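Local atomic coordinates of phosphoribosylaminoimidazole-succinocarboxamide synthase (Pyrococcus horikoshii, PDB entry 4O7V), a protein that catalyses the ATP-dependent joining of L-aspartate to a carboxyaminoimidazole ribonucleotide, giving the succinocarboxamide SAICAR in de novo purine biosynthesis. Residues Leu88-Arg93 with Val117-Lys122; Asp173-Phe178 with Pro194-Phe199. All blocks are in the same frame, centred on the assembly; numbering follows the deposited sequence.

Contact 1. Residues Leu88-Arg93 with Val117-Lys122; sequences LEVVVR and VELYYK. With U5P (uridine-5'-monophosphate), chain D; UDP (uridine-5'-diphosphate), chain B.
E89 and V91 face Y120 and E118 in two antiparallel hydrogen-bonded pairs, each closed by two backbone bonds, such as V91 N to E118 O at 2.8 Å. The charged contacts lie at both ends. R93 NH1 meets E118 OE1 on its syn side (2.8 Å), with the guanidinium and carboxylate planes 62° apart, while Y120 OH donates to the same oxygen (2.7 Å) from the carboxylate's opposite face. Both terminal guanidinium nitrogens also hold the phosphate of the uridine nucleotide, modelled as UDP or UMP in one site: NH1 reaches UDP O1A (2.8 Å), NH2 UDP O2A (2.7 Å). A leucine in place of R93 would probably leave the buried E118 carboxylate without its opposite charge and cost the phosphate two donors. At the far end K122 NZ bridges E89 OE1 (3.1 Å) from the anti side, though its stronger partner is ADP. Apolar contacts are few: V91 CG2 touches Y120 CE2 (3.8 Å), and on the other face V90 CG1 meets V117 CG1 (3.9 Å). That face packs on helix 143-165 through V92 and V117, strands 169-180 and 130-131 flank the pair, and V117 also packs on Y134 of the second subunit.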
loop_
_atom_site.group_PDB
_atom_site.type_symbol
_atom_site.label_atom_id
_atom_site.label_comp_id
_atom_site.label_asym_id
_atom_site.label_seq_id
_atom_site.Cartn_x
_atom_site.Cartn_y
_atom_site.Cartn_z
ATOM N N LEU A 88 1.314 10.376 -9.215
ATOM C CA LEU A 88 2.000 9.604 -8.180
ATOM C C LEU A 88 2.958 10.452 -7.372
ATOM O O LEU A 88 3.530 11.431 -7.867
ATOM C CB LEU A 88 2.800 8.440 -8.786
ATOM C CG LEU A 88 2.092 7.352 -9.618
ATOM C CD1 LEU A 88 3.141 6.495 -10.318
ATOM C CD2 LEU A 88 1.173 6.494 -8.764
ATOM N N GLU A 89 3.119 10.069 -6.113
ATOM C CA GLU A 89 4.253 10.491 -5.318
ATOM C C GLU A 89 5.015 9.200 -5.011
ATOM O O GLU A 89 4.433 8.221 -4.530
ATOM C CB GLU A 89 3.790 11.252 -4.066
ATOM C CG GLU A 89 3.404 12.698 -4.396
ATOM C CD GLU A 89 2.541 13.393 -3.344
ATOM O OE1 GLU A 89 2.016 14.493 -3.643
ATOM O OE2 GLU A 89 2.364 12.864 -2.220
ATOM N N VAL A 90 6.301 9.190 -5.361
ATOM C CA VAL A 90 7.146 8.002 -5.257
ATOM C C VAL A 90 8.148 8.216 -4.135
ATOM O O VAL A 90 9.071 9.027 -4.265
ATOM C CB VAL A 90 7.878 7.721 -6.590
ATOM C CG1 VAL A 90 8.727 6.450 -6.501
ATOM C CG2 VAL A 90 6.872 7.598 -7.729
ATOM N N VAL A 91 7.956 7.503 -3.029
ATOM C CA VAL A 91 8.777 7.676 -1.841
ATOM C C VAL A 91 9.817 6.544 -1.709
ATOM O O VAL A 91 9.482 5.364 -1.764
ATOM C CB VAL A 91 7.905 7.773 -0.558
ATOM C CG1 VAL A 91 8.776 7.776 0.686
ATOM C CG2 VAL A 91 7.011 9.014 -0.602
ATOM N N VAL A 92 11.078 6.920 -1.542
ATOM C CA VAL A 92 12.153 5.963 -1.316
ATOM C C VAL A 92 12.641 6.159 0.127
ATOM O O VAL A 92 12.828 7.285 0.562
ATOM C CB VAL A 92 13.318 6.176 -2.310
ATOM C CG1 VAL A 92 14.329 5.046 -2.207
ATOM C CG2 VAL A 92 12.806 6.292 -3.740
ATOM N N ARG A 93 12.813 5.070 0.869
ATOM C CA ARG A 93 13.163 5.146 2.291
ATOM C C ARG A 93 14.381 4.268 2.600
ATOM O O ARG A 93 14.417 3.093 2.220
ATOM C CB ARG A 93 11.949 4.752 3.151
ATOM C CG ARG A 93 10.600 5.100 2.505
ATOM C CD ARG A 93 9.398 4.920 3.426
ATOM N NE ARG A 93 9.390 5.966 4.434
ATOM C CZ ARG A 93 8.409 6.829 4.679
ATOM N NH1 ARG A 93 7.256 6.805 4.015
ATOM N NH2 ARG A 93 8.609 7.733 5.626
ATOM N N VAL A 117 10.447 1.325 -1.466
ATOM C CA VAL A 117 9.810 2.268 -2.402
ATOM C C VAL A 117 8.310 2.186 -2.157
ATOM O O VAL A 117 7.741 1.087 -2.132
ATOM C CB VAL A 117 10.107 1.935 -3.891
ATOM C CG1 VAL A 117 9.478 2.960 -4.821
ATOM C CG2 VAL A 117 11.599 1.862 -4.149
ATOM N N GLU A 118 7.677 3.339 -1.959
ATOM C CA GLU A 118 6.228 3.396 -1.749
ATOM C C GLU A 118 5.597 4.284 -2.811
ATOM O O GLU A 118 6.151 5.339 -3.163
ATOM C CB GLU A 118 5.883 3.921 -0.341
ATOM C CG GLU A 118 6.487 3.123 0.815
ATOM C CD GLU A 118 6.327 3.803 2.174
ATOM O OE1 GLU A 118 6.098 5.036 2.239
ATOM O OE2 GLU A 118 6.442 3.107 3.201
ATOM N N LEU A 119 4.452 3.840 -3.329
ATOM C CA LEU A 119 3.676 4.607 -4.294
ATOM C C LEU A 119 2.465 5.203 -3.603
ATOM O O LEU A 119 1.738 4.491 -2.909
ATOM C CB LEU A 119 3.217 3.717 -5.445
ATOM C CG LEU A 119 4.346 2.973 -6.178
ATOM C CD1 LEU A 119 3.750 1.930 -7.108
ATOM C CD2 LEU A 119 5.286 3.924 -6.919
ATOM N N TYR A 120 2.269 6.507 -3.786
ATOM C CA TYR A 120 1.105 7.215 -3.274
ATOM C C TYR A 120 0.359 7.843 -4.434
ATOM O O TYR A 120 0.952 8.486 -5.289
ATOM C CB TYR A 120 1.498 8.300 -2.265
ATOM C CG TYR A 120 2.070 7.746 -0.986
ATOM C CD1 TYR A 120 1.239 7.435 0.101
ATOM C CD2 TYR A 120 3.439 7.512 -0.866
ATOM C CE1 TYR A 120 1.762 6.915 1.277
ATOM C CE2 TYR A 120 3.972 6.993 0.293
ATOM C CZ TYR A 120 3.139 6.690 1.363
ATOM O OH TYR A 120 3.706 6.169 2.510
ATOM N N TYR A 121 -0.952 7.654 -4.445
ATOM C CA TYR A 121 -1.796 8.214 -5.469
ATOM C C TYR A 121 -2.085 9.687 -5.144
ATOM O O TYR A 121 -2.694 9.997 -4.117
ATOM C CB TYR A 121 -3.069 7.363 -5.582
ATOM C CG TYR A 121 -4.176 7.948 -6.438
ATOM C CD1 TYR A 121 -3.887 8.659 -7.606
ATOM C CD2 TYR A 121 -5.509 7.772 -6.082
ATOM C CE1 TYR A 121 -4.899 9.186 -8.389
ATOM C CE2 TYR A 121 -6.526 8.290 -6.859
ATOM C CZ TYR A 121 -6.213 8.995 -8.004
ATOM O OH TYR A 121 -7.220 9.511 -8.769
ATOM N N LYS A 122 -1.615 10.586 -6.010
ATOM C CA LYS A 122 -1.822 12.026 -5.837
ATOM C C LYS A 122 -3.281 12.382 -6.029
ATOM O O LYS A 122 -3.723 12.570 -7.148
ATOM C CB LYS A 122 -1.004 12.814 -6.846
ATOM C CG LYS A 122 0.386 13.202 -6.393
ATOM C CD LYS A 122 1.040 14.119 -7.422
ATOM C CE LYS A 122 0.496 15.532 -7.346
ATOM N NZ LYS A 122 0.844 16.155 -6.037
HETATM N N1 U5P D . 6.937 13.740 1.211
HETATM C C2 U5P D . 6.739 14.886 0.406
HETATM N N3 U5P D . 5.512 15.219 0.002
HETATM C C4 U5P D . 4.461 14.469 0.345
HETATM C C5 U5P D . 4.620 13.331 1.134
HETATM C C6 U5P D . 5.896 12.974 1.562
HETATM O O2 U5P D . 7.709 15.594 0.071
HETATM O O4 U5P D . 3.327 14.802 -0.050
HETATM C "C1'" U5P D . 8.290 13.384 1.639
HETATM C "C2'" U5P D . 8.544 13.717 3.098
HETATM O "O2'" U5P D . 9.190 14.984 3.236
HETATM C "C3'" U5P D . 9.490 12.622 3.519
HETATM C "C4'" U5P D . 9.165 11.436 2.622
HETATM O "O3'" U5P D . 10.820 13.042 3.211
HETATM O "O4'" U5P D . 8.460 11.970 1.501
HETATM C "C5'" U5P D . 8.309 10.391 3.329
HETATM O "O5'" U5P D . 7.148 11.010 3.873
HETATM P P U5P D . 6.240 10.270 4.970
HETATM O O1P U5P D . 7.229 9.758 5.982
HETATM O O2P U5P D . 5.341 11.374 5.469
HETATM O O3P U5P D . 5.529 9.164 4.227
HETATM N N1 UDP B . 6.907 13.886 1.383
HETATM C C2 UDP B . 6.666 14.957 0.494
HETATM N N3 UDP B . 5.412 15.328 0.216
HETATM C C4 UDP B . 4.378 14.690 0.777
HETATM C C5 UDP B . 4.582 13.630 1.657
HETATM C C6 UDP B . 5.884 13.234 1.952
HETATM O O2 UDP B . 7.623 15.560 -0.038
HETATM O O4 UDP B . 3.216 15.054 0.505
HETATM C "C1'" UDP B . 8.282 13.490 1.678
HETATM C "C2'" UDP B . 8.609 13.766 3.134
HETATM O "O2'" UDP B . 9.294 15.012 3.277
HETATM C "C3'" UDP B . 9.529 12.629 3.496
HETATM C "C4'" UDP B . 9.149 11.488 2.564
HETATM O "O4'" UDP B . 8.435 12.080 1.478
HETATM O "O3'" UDP B . 10.865 13.026 3.185
HETATM C "C5'" UDP B . 8.274 10.447 3.254
HETATM O "O5'" UDP B . 7.302 11.100 4.065
HETATM P PA UDP B . 6.327 10.270 5.034
HETATM O O1A UDP B . 5.670 9.160 4.250
HETATM O O2A UDP B . 7.082 9.903 6.283
HETATM O O3A UDP B . 5.207 11.371 5.397
HETATM P PB UDP B . 5.424 12.603 6.420
HETATM O O1B UDP B . 4.062 13.249 6.410
HETATM O O2B UDP B . 5.833 11.977 7.725
HETATM O O3B UDP B . 6.505 13.465 5.813
#

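Contact 2. Residues Asp173-Phe178 with Pro194-Phe199; sequences DFKLEF and PDTCRF. With UDP (uridine-5'-diphosphate), chain B; U5P (uridine-5'-monophosphate), chain D.
D173 holds its carboxylate over its own backbone, CG lying between N and the carbonyl carbon (chi1 58°), and R198 reaches it with a chain stretched from CG to NE, its CG placed anti to the carbonyl carbon (chi1 -77°). The two side chains cross obliquely, so R198 CB and CG pass close to D173 OD1 before the guanidinium arrives at OD2. There NH1 forms a salt bridge of 2.9 Å on the syn side of OD2; OD2 itself lies close to the guanidinium plane, although the carboxylate is turned 72° from it. NH1 also donates to UDP O2A, and NH2 to UDP O2B (2.8 Å), while NE is taken by D211; the group is thus gripped on several edges and its rotation largely fixed. D173 OD1 turns to the ribose instead and lies 2.6 Å from UDP O3'.

The backbones meet through two bonds, R198 N to D173 O and K175 N to T196 O, both 2.8 Å; the second runs nearly along the C=O axis. Between them F174 CB packs against C197 SG at 3.6 Å. A water donates to K175 O (2.7 Å) and lies 2.7 Å from T196 OG1, linking the strand to the loop residue just before strand 197-201.

The K175 chain, bent at chi2 and chi3, lays its aliphatic part over one face of the uracil, with CD 3.5 Å from U5P N3, and its NZ pairs with E177 and D190. T196 approaches the base at its O2 side.

The side chains of D173, K175, T196 and R198 thus line a nucleotide pocket in the SAICAR synthetase fold. The uridine nucleotides sit in it by phosphate, ribose and base, consistent with a site for the ribonucleotide substrate beside ADP.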
loop_
_atom_site.group_PDB
_atom_site.type_symbol
_atom_site.label_atom_id
_atom_site.label_comp_id
_atom_site.label_asym_id
_atom_site.label_seq_id
_atom_site.Cartn_x
_atom_site.Cartn_y
_atom_site.Cartn_z
ATOM N N ASP A 173 14.955 9.551 3.735
ATOM C CA ASP A 173 13.926 9.213 2.753
ATOM C C ASP A 173 13.692 10.435 1.876
ATOM O O ASP A 173 14.257 11.493 2.142
ATOM C CB ASP A 173 12.611 8.754 3.415
ATOM C CG ASP A 173 12.024 9.795 4.372
ATOM O OD1 ASP A 173 12.128 11.002 4.104
ATOM O OD2 ASP A 173 11.455 9.393 5.405
ATOM N N PHE A 174 12.880 10.292 0.833
ATOM C CA PHE A 174 12.588 11.417 -0.050
ATOM C C PHE A 174 11.451 11.067 -0.991
ATOM O O PHE A 174 11.155 9.900 -1.194
ATOM C CB PHE A 174 13.840 11.862 -0.837
ATOM C CG PHE A 174 14.401 10.813 -1.758
ATOM C CD1 PHE A 174 14.086 10.825 -3.118
ATOM C CD2 PHE A 174 15.259 9.830 -1.282
ATOM C CE1 PHE A 174 14.598 9.861 -3.982
ATOM C CE2 PHE A 174 15.783 8.866 -2.139
ATOM C CZ PHE A 174 15.449 8.879 -3.493
ATOM N N LYS A 175 10.818 12.087 -1.547
ATOM C CA LYS A 175 9.713 11.893 -2.464
ATOM C C LYS A 175 10.071 12.414 -3.862
ATOM O O LYS A 175 10.610 13.511 -4.011
ATOM C CB LYS A 175 8.456 12.590 -1.948
ATOM C CG LYS A 175 7.287 12.547 -2.938
ATOM C CD LYS A 175 6.555 13.888 -3.006
ATOM C CE LYS A 175 7.236 14.845 -3.962
ATOM N NZ LYS A 175 6.559 16.166 -4.072
ATOM N N LEU A 176 9.738 11.623 -4.878
ATOM C CA LEU A 176 9.864 12.043 -6.268
ATOM C C LEU A 176 8.526 12.038 -7.022
ATOM O O LEU A 176 7.569 11.345 -6.642
ATOM C CB LEU A 176 10.852 11.135 -7.007
ATOM C CG LEU A 176 12.250 10.942 -6.429
ATOM C CD1 LEU A 176 12.975 9.893 -7.257
ATOM C CD2 LEU A 176 13.030 12.247 -6.390
ATOM N N GLU A 177 8.486 12.806 -8.107
ATOM C CA GLU A 177 7.377 12.790 -9.046
ATOM C C GLU A 177 7.908 12.651 -10.456
ATOM O O GLU A 177 9.054 13.024 -10.739
ATOM C CB GLU A 177 6.534 14.053 -8.904
ATOM C CG GLU A 177 5.838 14.163 -7.547
ATOM C CD GLU A 177 4.910 15.358 -7.439
ATOM O OE1 GLU A 177 4.361 15.816 -8.461
ATOM O OE2 GLU A 177 4.715 15.843 -6.317
ATOM N N PHE A 178 7.081 12.111 -11.342
ATOM C CA PHE A 178 7.495 11.810 -12.700
ATOM C C PHE A 178 6.408 12.176 -13.691
ATOM O O PHE A 178 5.222 12.214 -13.355
ATOM C CB PHE A 178 7.774 10.308 -12.870
ATOM C CG PHE A 178 8.906 9.789 -12.042
ATOM C CD1 PHE A 178 10.192 9.689 -12.585
ATOM C CD2 PHE A 178 8.692 9.380 -10.722
ATOM C CE1 PHE A 178 11.245 9.196 -11.832
ATOM C CE2 PHE A 178 9.746 8.895 -9.959
ATOM C CZ PHE A 178 11.023 8.803 -10.514
ATOM N N PRO A 194 15.017 20.261 0.676
ATOM C CA PRO A 194 14.782 19.885 2.073
ATOM C C PRO A 194 13.292 19.803 2.438
ATOM O O PRO A 194 12.962 19.306 3.518
ATOM C CB PRO A 194 15.472 21.008 2.859
ATOM C CG PRO A 194 16.468 21.580 1.913
ATOM C CD PRO A 194 15.799 21.503 0.568
ATOM N N ASP A 195 12.416 20.302 1.554
ATOM C CA ASP A 195 10.960 20.127 1.687
ATOM C C ASP A 195 10.533 18.699 1.375
ATOM O O ASP A 195 9.583 18.184 1.973
ATOM C CB ASP A 195 10.195 21.054 0.729
ATOM C CG ASP A 195 9.904 22.428 1.320
ATOM O OD1 ASP A 195 8.960 23.091 0.834
ATOM O OD2 ASP A 195 10.603 22.852 2.258
ATOM N N THR A 196 11.227 18.067 0.431
ATOM C CA THR A 196 10.787 16.769 -0.095
ATOM C C THR A 196 11.715 15.595 0.248
ATOM O O THR A 196 11.555 14.497 -0.296
ATOM C CB THR A 196 10.544 16.840 -1.622
ATOM O OG1 THR A 196 11.727 17.306 -2.270
ATOM C CG2 THR A 196 9.372 17.787 -1.938
ATOM N N CYS A 197 12.683 15.838 1.138
ATOM C CA CYS A 197 13.618 14.802 1.615
ATOM C C CYS A 197 13.792 14.892 3.122
ATOM O O CYS A 197 13.616 15.959 3.712
ATOM C CB CYS A 197 15.013 14.972 0.996
ATOM S SG CYS A 197 15.127 15.177 -0.796
ATOM N N ARG A 198 14.143 13.776 3.749
ATOM C CA ARG A 198 14.690 13.847 5.100
ATOM C C ARG A 198 16.202 13.770 5.021
ATOM O O ARG A 198 16.760 12.851 4.403
ATOM C CB ARG A 198 14.102 12.785 6.036
ATOM C CG ARG A 198 12.692 13.127 6.516
ATOM C CD ARG A 198 12.136 12.146 7.543
ATOM N NE ARG A 198 10.826 12.614 7.996
ATOM C CZ ARG A 198 9.656 12.189 7.527
ATOM N NH1 ARG A 198 9.596 11.236 6.599
ATOM N NH2 ARG A 198 8.535 12.712 7.999
ATOM N N PHE A 199 16.845 14.769 5.621
ATOM C CA PHE A 199 18.293 14.878 5.717
ATOM C C PHE A 199 18.679 14.930 7.186
ATOM O O PHE A 199 18.266 15.848 7.905
ATOM C CB PHE A 199 18.786 16.179 5.073
ATOM C CG PHE A 199 18.523 16.297 3.594
ATOM C CD1 PHE A 199 18.824 15.254 2.716
ATOM C CD2 PHE A 199 18.030 17.490 3.069
ATOM C CE1 PHE A 199 18.603 15.391 1.352
ATOM C CE2 PHE A 199 17.814 17.632 1.707
ATOM C CZ PHE A 199 18.102 16.588 0.845
HETATM N N1 UDP B . 6.907 13.886 1.383
HETATM C C2 UDP B . 6.666 14.957 0.494
HETATM N N3 UDP B . 5.412 15.328 0.216
HETATM C C4 UDP B . 4.378 14.690 0.777
HETATM C C5 UDP B . 4.582 13.630 1.657
HETATM C C6 UDP B . 5.884 13.234 1.952
HETATM O O2 UDP B . 7.623 15.560 -0.038
HETATM O O4 UDP B . 3.216 15.054 0.505
HETATM C "C1'" UDP B . 8.282 13.490 1.678
HETATM C "C2'" UDP B . 8.609 13.766 3.134
HETATM O "O2'" UDP B . 9.294 15.012 3.277
HETATM C "C3'" UDP B . 9.529 12.629 3.496
HETATM C "C4'" UDP B . 9.149 11.488 2.564
HETATM O "O4'" UDP B . 8.435 12.080 1.478
HETATM O "O3'" UDP B . 10.865 13.026 3.185
HETATM C "C5'" UDP B . 8.274 10.447 3.254
HETATM O "O5'" UDP B . 7.302 11.100 4.065
HETATM P PA UDP B . 6.327 10.270 5.034
HETATM O O1A UDP B . 5.670 9.160 4.250
HETATM O O2A UDP B . 7.082 9.903 6.283
HETATM O O3A UDP B . 5.207 11.371 5.397
HETATM P PB UDP B . 5.424 12.603 6.420
HETATM O O1B UDP B . 4.062 13.249 6.410
HETATM O O2B UDP B . 5.833 11.977 7.725
HETATM O O3B UDP B . 6.505 13.465 5.813
HETATM N N1 U5P D . 6.937 13.740 1.211
HETATM C C2 U5P D . 6.739 14.886 0.406
HETATM N N3 U5P D . 5.512 15.219 0.002
HETATM C C4 U5P D . 4.461 14.469 0.345
HETATM C C5 U5P D . 4.620 13.331 1.134
HETATM C C6 U5P D . 5.896 12.974 1.562
HETATM O O2 U5P D . 7.709 15.594 0.071
HETATM O O4 U5P D . 3.327 14.802 -0.050
HETATM C "C1'" U5P D . 8.290 13.384 1.639
HETATM C "C2'" U5P D . 8.544 13.717 3.098
HETATM O "O2'" U5P D . 9.190 14.984 3.236
HETATM C "C3'" U5P D . 9.490 12.622 3.519
HETATM C "C4'" U5P D . 9.165 11.436 2.622
HETATM O "O3'" U5P D . 10.820 13.042 3.211
HETATM O "O4'" U5P D . 8.460 11.970 1.501
HETATM C "C5'" U5P D . 8.309 10.391 3.329
HETATM O "O5'" U5P D . 7.148 11.010 3.873
HETATM P P U5P D . 6.240 10.270 4.970
HETATM O O1P U5P D . 7.229 9.758 5.982
HETATM O O2P U5P D . 5.341 11.374 5.469
HETATM O O3P U5P D . 5.529 9.164 4.227
HETATM O O HOH W 1 12.753 14.918 -3.105
#

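How the contacts relate
Contacts 1 and 2 are neighbouring parts of one antiparallel sheet, their centres about 10 Å apart. Strand 84-93 pairs with 169-180, so the order runs 111-121, 84-93, 169-180, 197-201. The seam between the contacts carries two probable hydrogen bonds, V90 O to L176 N at 2.7 Å and V92 N to F174 O at 3.0 Å. Both contacts supply an arginine to the same phosphate, R93 and R198 sharing UDP O2A, and D173 makes a long, weak ion pair with R93 as well as its bridge to R198. Toward ADP, K122 of contact 1 bridges the diphosphate and E177 of contact 2 bonds the ribose, so the two contacts together border both nucleotides.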